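Local coordinates for protein putative rhamnosidase (Streptomyces avermitilis, PDB 3W5M) that hydrolyses terminal non-reducing alpha-L-rhamnose residues from plant flavonoids and gum arabic, and binds L-rhamnose through a separate calcium-dependent carbohydrate-binding module, at residues 6-9 against 14-17; 345-350 against 391-396; 643-648 against 761-766. One frame throughout, in Å; residues are numbered along the deposited sequence.

The three contacts run from surface to core of a multidomain glycosidase, and their chemistry changes with burial. Interaction 1 is a surface contact in the N-terminal immunoglobulin-like domain, where one exposed glutamine amide meets a backbone carbonyl. Interaction 2 is buried and joins two loops of the rhamnosidase N-terminal domain through an aromatic cluster close to the catalytic domain. Interaction 3 is also buried, but it links two helices of the catalytic domain through an amide, a phenolic hydroxyl and a water. No two contacts share an element or touch. Interactions 2 and 3 come nearest, about 12 Å between nearest atoms, and both lie near the rhamnose-binding residues of the active site.

Interaction 1: residues 6-9 against 14-17; sequences VTSP and VQRP
In the N-terminal immunoglobulin-like domain, Gln15 reaches back across the loops that flank the short strand 10-11 to meet Ser8 and Pro9. Strands 5-6 and 10-11 both pair with strand 26-32, and Thr7 adds a backbone bond to Pro30. By Pro17 the chain has moved on to strand 106-110 of the other sheet, where it bonds the backbone of Glu109, so the contact lies where the chain passes from one sheet to the other.

The work is done by one amide. Gln15 NE2 donates to Pro9 O at 3.2 Å, with an N-H...O angle of 152°. The donor approaches well off the carbonyl plane of Pro9, and the acceptor in turn lies somewhat out of the amide plane of Gln15. The same nitrogen lies 3.2 Å from Ser8 CA and 3.5 Å from Ser8 CB, pressed close against the residue just before the proline. Gln15 has CG beside its own backbone N (chi1 -62°), and a bend at chi2 brings the amide round to Pro9. Ser8 and Arg16 both have backbone angles of the left-handed helical region, which turn the chain at Ser8 and again just after Gln15. Gln15 CB lies 4.0 Å above one face of the guanidinium of its neighbour Arg16, toward the rim.

Ser8 and Gln15 are exposed and also touch a crystal neighbour, so the side-chain conformation seen here may owe something to the lattice. A single bent hydrogen bond with little apolar cover implies a modest link between the two loops.

Interaction 2: residues 345-350 against 391-396; sequences PGWTDY and HQYGER
One face of the Tyr393 ring receives the edge of Tyr350, whose CD2 stands 3.5 Å above the plane and over the ring centre, while Asp349 OD1 lies at the Tyr393 edge, 3.7 Å from CE2. The Tyr350 ring is itself covered on one face by Thr348 O, 3.3 Å above its centre, and Trp347 meets Tyr393 OH at its indole edge. Trp347, Tyr350 and Tyr393 thus form an aromatic cluster between two loops of the beta-sandwich of the rhamnosidase N-terminal domain.

Tyr350 and Tyr393 make a T-shaped pair, centroids 4.9 Å apart and planes at 85°. Trp347 and Tyr393 instead meet rim to rim, with nearly perpendicular planes, and are joined by a hydrogen bond from Trp347 NE1 to Tyr393 OH of 3.0 Å and 159°. Trp347 CG is anti to the backbone N (chi1 -172°), which carries the indole out to the phenol. A phenylalanine in place of Tyr393 would probably leave the buried Trp347 NE1 without its acceptor and the indole edge less firmly held. Asp349, although it lies beside the Tyr393 ring, has its salt bridge with Arg351.

Beyond the two loops, Trp347 stacks on Trp380, and its backbone bonds Ser626 and Lys663, both in the catalytic domain. Its side chain comes within about 8 Å of that of Asp630, which binds rhamnose, so the cluster backs onto the domain boundary beside the active site. The far end of Tyr350 is fixed too: its OH donates to Gly346 O at 2.7 Å.

Interaction 3: residues 643-648 against 761-766; sequences DINVFA and TAYFAH
Two helix segments face each other at a distance, their nearest CA atoms, those of Asn645 and Tyr763, lying 11.4 Å apart. The two side chains come from opposite directions and meet at their polar ends, the Tyr763 phenol covering most of the distance. Asn645 ND2 donates to Tyr763 OH at 3.0 Å in an almost straight bond (171°), with the hydroxyl in the amide plane and the ring turned nearly perpendicular to that plane. Tyr763 departs from a staggered first torsion (chi1 -103°), and in this setting its phenol meets the amide. A water lies 3.1 Å from Tyr763 OH and close to Asn645 OD1, but that second distance is unusually short and the bridge doubtful.

Both ends of this buried amide have further partners, since ND2 also bonds Gly694 O and OD1 bonds Thr701 OG1. Such a set fixes its rotation. Asn645 may thereby help to position the loop holding Trp695, which binds rhamnose; Asp643, two residues earlier on the same helix, binds the sugar as well.

The pair bridges helices 641-654 and 756-777 of the (alpha/alpha)6-barrel. Asn645 packs on Ala698 at the start of helix 698-710, whereas Tyr763 lies against Arg856 of helix 854-863, and helix 783-800 packs on Thr761 and Ala762.

Interaction 1: residues 6-9 against 14-17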
# COMPACT_ATOMS: atom_id res chain seq x y z
N VAL A 6 -14.42 -2.71 32.57
CA VAL A 6 -14.16 -2.34 31.18
C VAL A 6 -12.68 -2.05 31.02
O VAL A 6 -12.09 -1.34 31.84
CB VAL A 6 -15.06 -1.17 30.71
CG1 VAL A 6 -14.56 -0.56 29.41
CG2 VAL A 6 -16.51 -1.65 30.56
N THR A 7 -12.06 -2.63 30.00
CA THR A 7 -10.63 -2.41 29.74
C THR A 7 -10.47 -1.92 28.30
O THR A 7 -11.09 -2.47 27.39
CB THR A 7 -9.80 -3.71 29.88
OG1 THR A 7 -10.27 -4.70 28.96
CG2 THR A 7 -9.91 -4.27 31.27
N SER A 8 -9.65 -0.90 28.10
CA SER A 8 -9.31 -0.43 26.73
C SER A 8 -10.52 -0.04 25.87
O SER A 8 -10.70 -0.58 24.76
CB SER A 8 -8.46 -1.46 25.98
OG SER A 8 -7.18 -1.57 26.57
N PRO A 9 -11.34 0.89 26.36
CA PRO A 9 -12.45 1.23 25.48
C PRO A 9 -11.96 1.99 24.23
O PRO A 9 -10.91 2.63 24.26
CB PRO A 9 -13.34 2.11 26.37
CG PRO A 9 -12.40 2.75 27.34
CD PRO A 9 -11.29 1.76 27.56
N VAL A 14 -10.08 2.60 17.61
CA VAL A 14 -8.82 3.12 18.18
C VAL A 14 -9.04 3.79 19.55
O VAL A 14 -10.13 4.25 19.85
CB VAL A 14 -8.04 4.07 17.22
CG1 VAL A 14 -7.82 3.47 15.82
CG2 VAL A 14 -8.67 5.42 17.13
N GLN A 15 -7.98 3.89 20.35
CA GLN A 15 -8.04 4.61 21.59
C GLN A 15 -7.75 6.08 21.32
O GLN A 15 -6.75 6.42 20.68
CB GLN A 15 -7.01 4.04 22.58
CG GLN A 15 -7.25 2.58 22.93
CD GLN A 15 -6.90 2.29 24.38
OE1 GLN A 15 -5.75 2.44 24.80
NE2 GLN A 15 -7.90 1.93 25.16
N ARG A 16 -8.65 6.96 21.75
CA ARG A 16 -8.42 8.42 21.65
C ARG A 16 -8.13 8.97 20.23
O ARG A 16 -7.12 9.64 20.01
CB ARG A 16 -7.33 8.86 22.65
CG ARG A 16 -7.63 8.48 24.09
CD ARG A 16 -6.47 8.85 25.02
NE ARG A 16 -5.29 8.05 24.66
CZ ARG A 16 -5.03 6.82 25.12
NH1 ARG A 16 -5.81 6.21 26.00
NH2 ARG A 16 -3.96 6.21 24.66
N PRO A 17 -9.02 8.69 19.26
CA PRO A 17 -8.76 9.22 17.92
C PRO A 17 -8.86 10.73 17.91
O PRO A 17 -9.78 11.29 18.51
CB PRO A 17 -9.88 8.63 17.06
CG PRO A 17 -10.96 8.26 18.02
CD PRO A 17 -10.27 7.91 19.32

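Interaction 2: residues 345-350 against 391-396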
# COMPACT_ATOMS: atom_id res chain seq x y z
N PRO A 345 -0.79 12.56 2.36
CA PRO A 345 -2.00 12.11 2.98
C PRO A 345 -2.39 10.69 2.53
O PRO A 345 -3.40 10.19 2.98
CB PRO A 345 -3.04 13.11 2.45
CG PRO A 345 -2.56 13.47 1.09
CD PRO A 345 -1.05 13.31 1.11
N GLY A 346 -1.61 10.07 1.65
CA GLY A 346 -1.97 8.73 1.15
C GLY A 346 -2.68 8.85 -0.20
O GLY A 346 -2.88 9.95 -0.69
N TRP A 347 -3.06 7.70 -0.77
CA TRP A 347 -3.60 7.63 -2.12
C TRP A 347 -5.11 7.39 -2.07
O TRP A 347 -5.58 6.39 -1.51
CB TRP A 347 -2.98 6.43 -2.85
CG TRP A 347 -3.30 6.33 -4.31
CD1 TRP A 347 -3.93 7.24 -5.10
CD2 TRP A 347 -2.88 5.27 -5.18
NE1 TRP A 347 -3.97 6.80 -6.41
CE2 TRP A 347 -3.35 5.59 -6.48
CE3 TRP A 347 -2.20 4.06 -4.97
CZ2 TRP A 347 -3.13 4.74 -7.58
CZ3 TRP A 347 -1.96 3.24 -6.05
CH2 TRP A 347 -2.43 3.57 -7.34
N THR A 348 -5.83 8.36 -2.61
CA THR A 348 -7.26 8.22 -2.93
C THR A 348 -7.48 8.69 -4.37
O THR A 348 -6.56 9.26 -4.99
CB THR A 348 -8.16 9.01 -1.97
OG1 THR A 348 -7.70 10.37 -1.87
CG2 THR A 348 -8.17 8.35 -0.55
N ASP A 349 -8.68 8.46 -4.93
CA ASP A 349 -8.96 9.13 -6.20
C ASP A 349 -9.16 10.64 -5.93
O ASP A 349 -10.26 11.08 -5.51
CB ASP A 349 -10.20 8.52 -6.90
CG ASP A 349 -10.61 9.31 -8.17
OD1 ASP A 349 -10.01 10.34 -8.53
OD2 ASP A 349 -11.60 8.89 -8.81
N TYR A 350 -8.11 11.43 -6.17
CA TYR A 350 -8.10 12.83 -5.76
C TYR A 350 -9.17 13.72 -6.42
O TYR A 350 -9.44 14.83 -5.95
CB TYR A 350 -6.73 13.45 -6.00
CG TYR A 350 -5.62 12.71 -5.26
CD1 TYR A 350 -5.51 12.77 -3.88
CD2 TYR A 350 -4.70 11.93 -5.98
CE1 TYR A 350 -4.47 12.06 -3.21
CE2 TYR A 350 -3.69 11.23 -5.33
CZ TYR A 350 -3.57 11.33 -3.95
OH TYR A 350 -2.54 10.63 -3.33
N HIS A 391 1.95 12.34 -13.62
CA HIS A 391 0.83 13.25 -13.88
C HIS A 391 -0.51 12.53 -14.03
O HIS A 391 -1.31 12.89 -14.88
CB HIS A 391 1.12 14.13 -15.10
CG HIS A 391 2.42 14.84 -15.01
ND1 HIS A 391 3.18 15.16 -16.12
CD2 HIS A 391 3.13 15.26 -13.93
CE1 HIS A 391 4.29 15.77 -15.72
NE2 HIS A 391 4.28 15.84 -14.40
N GLN A 392 -0.74 11.50 -13.22
CA GLN A 392 -2.02 10.78 -13.27
C GLN A 392 -3.20 11.68 -12.87
O GLN A 392 -4.28 11.56 -13.44
CB GLN A 392 -2.00 9.50 -12.43
CG GLN A 392 -0.95 8.48 -12.87
CD GLN A 392 -1.14 8.02 -14.30
OE1 GLN A 392 -2.28 7.83 -14.75
NE2 GLN A 392 -0.04 7.82 -15.01
N TYR A 393 -3.01 12.58 -11.92
CA TYR A 393 -4.10 13.42 -11.45
C TYR A 393 -3.88 14.91 -11.69
O TYR A 393 -4.83 15.71 -11.72
CB TYR A 393 -4.38 13.18 -9.95
CG TYR A 393 -4.75 11.75 -9.59
CD1 TYR A 393 -3.78 10.82 -9.28
CD2 TYR A 393 -6.09 11.34 -9.57
CE1 TYR A 393 -4.11 9.52 -8.94
CE2 TYR A 393 -6.44 10.04 -9.26
CZ TYR A 393 -5.46 9.13 -8.93
OH TYR A 393 -5.79 7.83 -8.59
N GLY A 394 -2.62 15.30 -11.81
CA GLY A 394 -2.27 16.71 -11.99
C GLY A 394 -0.78 16.82 -12.24
O GLY A 394 -0.05 15.81 -12.15
N GLU A 395 -0.33 18.04 -12.51
CA GLU A 395 1.07 18.25 -12.94
C GLU A 395 1.98 18.72 -11.83
O GLU A 395 3.19 18.50 -11.90
CB GLU A 395 1.15 19.33 -14.03
CG GLU A 395 0.23 19.13 -15.22
CD GLU A 395 0.87 18.29 -16.32
OE1 GLU A 395 2.08 18.46 -16.58
OE2 GLU A 395 0.15 17.47 -16.93
N ARG A 396 1.42 19.42 -10.86
CA ARG A 396 2.20 20.07 -9.80
C ARG A 396 1.56 19.76 -8.48
O ARG A 396 0.32 19.83 -8.35
CB ARG A 396 2.20 21.60 -9.96
CG ARG A 396 3.00 22.11 -11.14
CD ARG A 396 2.61 23.53 -11.50
NE ARG A 396 2.33 23.63 -12.93
CZ ARG A 396 1.13 23.42 -13.48
NH1 ARG A 396 0.10 23.10 -12.71
NH2 ARG A 396 0.96 23.53 -14.79

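Interaction 3: residues 643-648 against 761-766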
# COMPACT_ATOMS: atom_id res chain seq x y z
N ASP A 643 -6.15 -9.83 -5.52
CA ASP A 643 -5.23 -10.18 -4.47
C ASP A 643 -5.84 -9.99 -3.09
O ASP A 643 -5.61 -10.79 -2.19
CB ASP A 643 -3.96 -9.33 -4.62
CG ASP A 643 -3.28 -9.56 -5.98
OD1 ASP A 643 -3.96 -9.41 -7.02
OD2 ASP A 643 -2.07 -9.91 -6.00
N ILE A 644 -6.54 -8.88 -2.88
CA ILE A 644 -7.13 -8.65 -1.56
C ILE A 644 -8.38 -9.53 -1.34
O ILE A 644 -8.62 -9.99 -0.21
CB ILE A 644 -7.34 -7.14 -1.24
CG1 ILE A 644 -7.66 -6.94 0.25
CG2 ILE A 644 -8.42 -6.52 -2.12
CD1 ILE A 644 -6.63 -7.52 1.23
N ASN A 645 -9.11 -9.82 -2.40
CA ASN A 645 -10.20 -10.81 -2.36
C ASN A 645 -9.69 -12.08 -1.72
O ASN A 645 -10.23 -12.53 -0.72
CB ASN A 645 -10.73 -11.12 -3.77
CG ASN A 645 -11.55 -12.41 -3.82
OD1 ASN A 645 -12.30 -12.72 -2.88
ND2 ASN A 645 -11.41 -13.17 -4.91
N VAL A 646 -8.62 -12.66 -2.25
CA VAL A 646 -8.15 -13.93 -1.72
C VAL A 646 -7.54 -13.83 -0.31
O VAL A 646 -7.66 -14.76 0.49
CB VAL A 646 -7.24 -14.69 -2.73
CG1 VAL A 646 -7.86 -14.68 -4.13
CG2 VAL A 646 -5.85 -14.10 -2.79
N PHE A 647 -6.89 -12.70 -0.00
CA PHE A 647 -6.12 -12.57 1.23
C PHE A 647 -6.87 -11.97 2.43
O PHE A 647 -6.42 -12.12 3.57
CB PHE A 647 -4.82 -11.78 0.96
CG PHE A 647 -3.87 -11.75 2.13
CD1 PHE A 647 -3.19 -12.92 2.52
CD2 PHE A 647 -3.62 -10.57 2.83
CE1 PHE A 647 -2.27 -12.90 3.56
CE2 PHE A 647 -2.72 -10.56 3.90
CZ PHE A 647 -2.04 -11.72 4.26
N ALA A 648 -8.01 -11.31 2.18
CA ALA A 648 -8.69 -10.58 3.26
C ALA A 648 -8.96 -11.37 4.55
O ALA A 648 -8.69 -10.87 5.63
CB ALA A 648 -9.95 -9.87 2.77
N THR A 761 -18.64 -18.28 -13.68
CA THR A 761 -19.99 -18.61 -13.24
C THR A 761 -19.98 -18.96 -11.73
O THR A 761 -20.90 -18.59 -11.03
CB THR A 761 -20.64 -19.71 -14.11
OG1 THR A 761 -20.57 -19.32 -15.49
CG2 THR A 761 -22.11 -19.82 -13.75
N ALA A 762 -18.92 -19.61 -11.22
CA ALA A 762 -18.82 -19.94 -9.80
C ALA A 762 -18.78 -18.66 -8.95
O ALA A 762 -19.52 -18.51 -7.95
CB ALA A 762 -17.59 -20.79 -9.54
N TYR A 763 -17.99 -17.69 -9.39
CA TYR A 763 -17.92 -16.41 -8.66
C TYR A 763 -19.21 -15.58 -8.68
O TYR A 763 -19.56 -14.94 -7.67
CB TYR A 763 -16.67 -15.59 -9.08
CG TYR A 763 -15.59 -15.69 -8.04
CD1 TYR A 763 -15.68 -14.92 -6.87
CD2 TYR A 763 -14.49 -16.55 -8.18
CE1 TYR A 763 -14.73 -15.01 -5.88
CE2 TYR A 763 -13.52 -16.64 -7.18
CZ TYR A 763 -13.63 -15.84 -6.04
OH TYR A 763 -12.70 -15.88 -5.00
N PHE A 764 -19.95 -15.64 -9.79
CA PHE A 764 -21.25 -15.00 -9.93
C PHE A 764 -22.23 -15.54 -8.87
O PHE A 764 -22.86 -14.77 -8.13
CB PHE A 764 -21.75 -15.20 -11.38
CG PHE A 764 -23.11 -14.60 -11.71
CD1 PHE A 764 -23.65 -13.53 -10.99
CD2 PHE A 764 -23.84 -15.10 -12.78
CE1 PHE A 764 -24.89 -13.00 -11.33
CE2 PHE A 764 -25.07 -14.55 -13.13
CZ PHE A 764 -25.60 -13.50 -12.40
N ALA A 765 -22.36 -16.87 -8.81
CA ALA A 765 -23.18 -17.54 -7.80
C ALA A 765 -22.76 -17.17 -6.39
O ALA A 765 -23.62 -16.86 -5.56
CB ALA A 765 -23.09 -19.06 -7.96
N HIS A 766 -21.46 -17.21 -6.12
CA HIS A 766 -20.94 -16.94 -4.78
C HIS A 766 -21.28 -15.51 -4.34
O HIS A 766 -21.62 -15.27 -3.16
CB HIS A 766 -19.42 -17.15 -4.72
CG HIS A 766 -18.84 -17.06 -3.34
ND1 HIS A 766 -19.24 -17.89 -2.31
CD2 HIS A 766 -17.88 -16.26 -2.83
CE1 HIS A 766 -18.54 -17.60 -1.22
NE2 HIS A 766 -17.72 -16.61 -1.51
O HOH W 1 -13.20 -14.95 -2.04